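Obg-like ATPase 1 (Schizosaccharomyces pombe, PDB 1NI3) hydrolyses ATP, and GTP less efficiently, with magnesium as cofactor, and negatively regulates the G2/M transition of the cell cycle. Local coordinates at residues 25-29 with 143-147; 92-96 with 108-113. One frame throughout, in Å; residues are numbered along the deposited sequence.

Contact 1 of 2, residues 25-29 with 143-147; sequences IVGMP and DLSII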
loop_
_atom_site.group_PDB
_atom_site.type_symbol
_atom_site.label_atom_id
_atom_site.label_comp_id
_atom_site.label_asym_id
_atom_site.label_seq_id
_atom_site.Cartn_x
_atom_site.Cartn_y
_atom_site.Cartn_z
ATOM N N ILE A 25 -2.483 -5.744 -7.141
ATOM C CA ILE A 25 -1.525 -6.836 -7.306
ATOM C C ILE A 25 -0.967 -6.949 -8.738
ATOM O O ILE A 25 -1.694 -7.238 -9.693
ATOM C CB ILE A 25 -2.162 -8.165 -6.943
ATOM C CG1 ILE A 25 -2.686 -8.082 -5.512
ATOM C CG2 ILE A 25 -1.160 -9.311 -7.145
ATOM C CD1 ILE A 25 -3.178 -9.400 -4.934
ATOM N N VAL A 26 0.338 -6.734 -8.861
ATOM C CA VAL A 26 1.049 -6.777 -10.131
ATOM C C VAL A 26 1.911 -8.032 -10.241
ATOM O O VAL A 26 2.543 -8.463 -9.268
ATOM C CB VAL A 26 1.968 -5.548 -10.273
ATOM C CG1 VAL A 26 3.122 -5.850 -11.216
ATOM C CG2 VAL A 26 1.155 -4.366 -10.756
ATOM N N GLY A 27 1.962 -8.603 -11.438
ATOM C CA GLY A 27 2.766 -9.794 -11.632
ATOM C C GLY A 27 2.833 -10.296 -13.058
ATOM O O GLY A 27 2.048 -9.898 -13.909
HETATM N N MSE A 28 3.782 -11.182 -13.314
HETATM C CA MSE A 28 3.945 -11.754 -14.631
HETATM C C MSE A 28 2.992 -12.938 -14.730
HETATM O O MSE A 28 2.717 -13.594 -13.737
HETATM C CB MSE A 28 5.392 -12.214 -14.816
HETATM C CG MSE A 28 5.875 -12.153 -16.237
HETATM SE SE MSE A 28 5.674 -10.370 -17.005
HETATM C CE MSE A 28 7.415 -9.670 -16.535
ATOM N N PRO A 29 2.461 -13.215 -15.930
ATOM C CA PRO A 29 1.534 -14.335 -16.134
ATOM C C PRO A 29 1.978 -15.610 -15.432
ATOM O O PRO A 29 3.132 -16.015 -15.553
ATOM C CB PRO A 29 1.521 -14.497 -17.650
ATOM C CG PRO A 29 1.656 -13.068 -18.119
ATOM C CD PRO A 29 2.707 -12.496 -17.193
ATOM N N ASP A 143 12.121 -11.685 -15.590
ATOM C CA ASP A 143 10.793 -11.080 -15.445
ATOM C C ASP A 143 10.808 -9.837 -14.562
ATOM O O ASP A 143 10.081 -8.868 -14.809
ATOM C CB ASP A 143 9.827 -12.099 -14.846
ATOM C CG ASP A 143 9.675 -13.324 -15.708
ATOM O OD1 ASP A 143 10.711 -13.836 -16.184
ATOM O OD2 ASP A 143 8.529 -13.783 -15.907
ATOM N N LEU A 144 11.628 -9.889 -13.519
ATOM C CA LEU A 144 11.763 -8.773 -12.595
ATOM C C LEU A 144 12.208 -7.519 -13.337
ATOM O O LEU A 144 11.698 -6.426 -13.082
ATOM C CB LEU A 144 12.795 -9.104 -11.526
ATOM C CG LEU A 144 12.282 -9.420 -10.127
ATOM C CD1 LEU A 144 13.432 -9.914 -9.276
ATOM C CD2 LEU A 144 11.649 -8.178 -9.528
ATOM N N SER A 145 13.172 -7.678 -14.240
ATOM C CA SER A 145 13.689 -6.559 -15.004
ATOM C C SER A 145 12.690 -6.096 -16.067
ATOM O O SER A 145 12.555 -4.902 -16.331
ATOM C CB SER A 145 15.017 -6.947 -15.653
ATOM O OG SER A 145 15.680 -5.791 -16.195
ATOM N N ILE A 146 11.980 -7.042 -16.667
ATOM C CA ILE A 146 10.985 -6.721 -17.691
ATOM C C ILE A 146 10.004 -5.658 -17.204
ATOM O O ILE A 146 9.915 -4.563 -17.769
ATOM C CB ILE A 146 10.174 -7.973 -18.081
ATOM C CG1 ILE A 146 11.067 -8.947 -18.845
ATOM C CG2 ILE A 146 8.958 -7.577 -18.910
ATOM C CD1 ILE A 146 10.458 -10.316 -18.990
ATOM N N ILE A 147 9.259 -6.003 -16.156
ATOM C CA ILE A 147 8.269 -5.105 -15.572
ATOM C C ILE A 147 8.846 -3.708 -15.355
ATOM O O ILE A 147 8.267 -2.718 -15.804
ATOM C CB ILE A 147 7.716 -5.700 -14.243
ATOM C CG1 ILE A 147 7.073 -7.064 -14.536
ATOM C CG2 ILE A 147 6.655 -4.787 -13.642
ATOM C CD1 ILE A 147 6.510 -7.769 -13.328
#

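Contact 2 of 2, residues 92-96 with 108-113; sequences IAGLT and AFLSHV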
loop_
_atom_site.group_PDB
_atom_site.type_symbol
_atom_site.label_atom_id
_atom_site.label_comp_id
_atom_site.label_asym_id
_atom_site.label_seq_id
_atom_site.Cartn_x
_atom_site.Cartn_y
_atom_site.Cartn_z
ATOM N N ILE A 92 -5.697 -6.588 -10.223
ATOM C CA ILE A 92 -5.443 -6.024 -11.539
ATOM C C ILE A 92 -5.733 -7.041 -12.647
ATOM O O ILE A 92 -6.491 -6.753 -13.576
ATOM C CB ILE A 92 -3.981 -5.552 -11.646
ATOM C CG1 ILE A 92 -3.652 -4.654 -10.452
ATOM C CG2 ILE A 92 -3.774 -4.815 -12.968
ATOM C CD1 ILE A 92 -4.542 -3.437 -10.346
ATOM N N ALA A 93 -5.126 -8.222 -12.556
ATOM C CA ALA A 93 -5.346 -9.250 -13.563
ATOM C C ALA A 93 -6.842 -9.473 -13.762
ATOM O O ALA A 93 -7.337 -9.425 -14.881
ATOM C CB ALA A 93 -4.675 -10.540 -13.151
ATOM N N GLY A 94 -7.564 -9.710 -12.679
ATOM C CA GLY A 94 -8.990 -9.935 -12.793
ATOM C C GLY A 94 -9.757 -8.829 -13.492
ATOM O O GLY A 94 -10.812 -9.089 -14.073
ATOM N N LEU A 95 -9.239 -7.604 -13.443
ATOM C CA LEU A 95 -9.907 -6.452 -14.061
ATOM C C LEU A 95 -9.657 -6.325 -15.549
ATOM O O LEU A 95 -9.988 -5.305 -16.144
ATOM C CB LEU A 95 -9.468 -5.153 -13.392
ATOM C CG LEU A 95 -9.995 -4.950 -11.977
ATOM C CD1 LEU A 95 -9.217 -3.840 -11.294
ATOM C CD2 LEU A 95 -11.479 -4.637 -12.036
ATOM N N THR A 96 -9.076 -7.356 -16.145
ATOM C CA THR A 96 -8.804 -7.355 -17.569
ATOM C C THR A 96 -8.527 -8.775 -17.995
ATOM O O THR A 96 -7.411 -9.256 -17.830
ATOM C CB THR A 96 -7.571 -6.495 -17.922
ATOM O OG1 THR A 96 -6.712 -6.373 -16.781
ATOM C CG2 THR A 96 -7.993 -5.122 -18.400
ATOM N N ALA A 108 -3.197 -2.533 -21.309
ATOM C CA ALA A 108 -4.472 -2.626 -20.610
ATOM C C ALA A 108 -4.229 -2.836 -19.119
ATOM O O ALA A 108 -4.743 -2.092 -18.278
ATOM C CB ALA A 108 -5.300 -3.774 -21.170
ATOM N N PHE A 109 -3.447 -3.870 -18.812
ATOM C CA PHE A 109 -3.097 -4.209 -17.439
ATOM C C PHE A 109 -2.636 -2.943 -16.737
ATOM O O PHE A 109 -3.093 -2.616 -15.650
ATOM C CB PHE A 109 -1.970 -5.238 -17.424
ATOM C CG PHE A 109 -1.734 -5.844 -16.077
ATOM C CD1 PHE A 109 -2.591 -6.822 -15.585
ATOM C CD2 PHE A 109 -0.679 -5.417 -15.282
ATOM C CE1 PHE A 109 -2.406 -7.369 -14.315
ATOM C CE2 PHE A 109 -0.486 -5.954 -14.014
ATOM C CZ PHE A 109 -1.354 -6.935 -13.530
ATOM N N LEU A 110 -1.722 -2.232 -17.373
ATOM C CA LEU A 110 -1.240 -1.001 -16.803
ATOM C C LEU A 110 -2.321 0.053 -16.646
ATOM O O LEU A 110 -2.356 0.749 -15.639
ATOM C CB LEU A 110 -0.088 -0.441 -17.628
ATOM C CG LEU A 110 1.224 -1.212 -17.520
ATOM C CD1 LEU A 110 2.267 -0.539 -18.383
ATOM C CD2 LEU A 110 1.679 -1.252 -16.074
ATOM N N SER A 111 -3.213 0.186 -17.620
ATOM C CA SER A 111 -4.260 1.204 -17.497
ATOM C C SER A 111 -5.022 1.123 -16.173
ATOM O O SER A 111 -5.547 2.119 -15.703
ATOM C CB SER A 111 -5.238 1.153 -18.690
ATOM O OG SER A 111 -6.200 0.122 -18.538
ATOM N N HIS A 112 -5.056 -0.065 -15.577
ATOM C CA HIS A 112 -5.738 -0.298 -14.298
ATOM C C HIS A 112 -4.830 -0.065 -13.114
ATOM O O HIS A 112 -5.266 0.330 -12.036
ATOM C CB HIS A 112 -6.257 -1.728 -14.222
ATOM C CG HIS A 112 -7.531 -1.936 -14.968
ATOM N ND1 HIS A 112 -8.703 -1.333 -14.591
ATOM C CD2 HIS A 112 -7.799 -2.643 -16.092
ATOM C CE1 HIS A 112 -9.655 -1.655 -15.459
ATOM N NE2 HIS A 112 -9.128 -2.444 -16.372
ATOM N N VAL A 113 -3.557 -0.349 -13.323
ATOM C CA VAL A 113 -2.562 -0.150 -12.293
ATOM C C VAL A 113 -2.521 1.334 -11.940
ATOM O O VAL A 113 -2.378 1.705 -10.773
ATOM C CB VAL A 113 -1.183 -0.596 -12.787
ATOM C CG1 VAL A 113 -0.095 -0.051 -11.876
ATOM C CG2 VAL A 113 -1.122 -2.110 -12.827
#

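Contact 1 of 2, residues 25-29 with 143-147
Met28, modelled as selenomethionine, meets Asp143, Ile146 and Ile147 on one side of helix 140-168. Its terminal methyl does most of the touching. CE rests 3.5 Å from CG2 of Ile146 and 3.8 Å from CD1 of Ile147. It also lies over the start of this helix turn, 3.8 Å from CB of Asp143. Closer to the backbone, CG of Met28 passes the carboxylate of Asp143 on the OD2 side.

The torsions of Met28 explain this reach. CG is roughly anti to the backbone N (chi1 -150°), which sends the chain out from the strand end. Bends at chi2 (56°) and chi3 (91°) then turn CE onto the helix. Deeper in, Val26 adds a looser contact, CG1 to CG2 of Ile147 at 4.4 Å.

The next shell fixes both sides. Val26 is held in the sheet by backbone bonds to Tyr120 and Val122, and Ile147 also packs on Gln121 of strand 118-124. Gly27 opens the P-loop (Walker A motif), in which Lys33 is a predicted ATP-binding residue. The carbonyl O of Gly27 receives a weak hydrogen bond from Lys33 NZ.

The contact therefore joins the end of strand 22-27 and the start of the P-loop to a helix, mainly by apolar packing, with the Asp143 carboxylate beside it. The bent selenoether chain of Met28 carries the contact. No hydrogen bond crosses it, so shape and apolar contact hold the two segments together.

Contact 2 of 2, residues 92-96 with 108-113
Ile92 and Thr96 face His112 and Phe109, with CA atoms 6.4 Å apart for Ile92 and His112 and 6.5 Å apart for Thr96 and Phe109, as the loop after strand 81-90 lies against helix 107-113. The loop carries the end of the DxxG (G3) motif of P-loop GTPases, and the region corresponds to switch II of relatives. The turn is held by Leu95 N to Ile92 O (2.9 Å) and Thr96 N to Ala93 O (3.0 Å).

The ring of Phe109 is the main apolar partner. CG2 of Ile92 sits over one face of it, offset toward the rim, in a CH-pi contact. The modelled approach is too close for its exact distance to be relied on. The two side chains cross at about a right angle. CG of Phe109 is anti to the backbone N (chi1 -168°), which swings the ring off the helix toward the loop. CB of Ala93 lies 4.1 Å from CE1 of Phe109, and CA of Ala93 is in the ring plane at its edge. Val113 flanks the site, its CG2 3.8 Å from CG2 of Ile92. Replacing Phe109 by an alanine is likely to leave the Ile92 methyl without its ring face and open a gap between the loop and Val26 of strand 22-27.

Ala93 also touches the P-loop, near Lys33 and Ser34. Leu95 stands where Ras-like GTPases carry their glutamine, a hydrophobic replacement that YchF proteins share with some other GTPases.

His112 completes the contact from the helix. CG2 of Thr96 comes to the edge of its imidazole. CB of Leu95 lies over the centre of one face, 3.9 Å from the ring centroid and 1° off the normal.

Both contacts belong to the G domain, with their centres 13 Å apart. Along the chain, both segments of contact 2 fall between the two segments of contact 1. Segment 25-29 takes in the end of strand 22-27, strand 81-90 leads into 92-96, and these two strands pair in parallel. Helix 107-113 packs over strand 22-27, where CG2 of Val26 meets CG2 of Val113 at 3.8 Å. Val26 also touches Phe109, so the two contacts touch directly through Val26. The P-loop start and the loop of the DxxG motif thus leave neighbouring strands side by side, each backed by its own helix, beside the predicted nucleotide site.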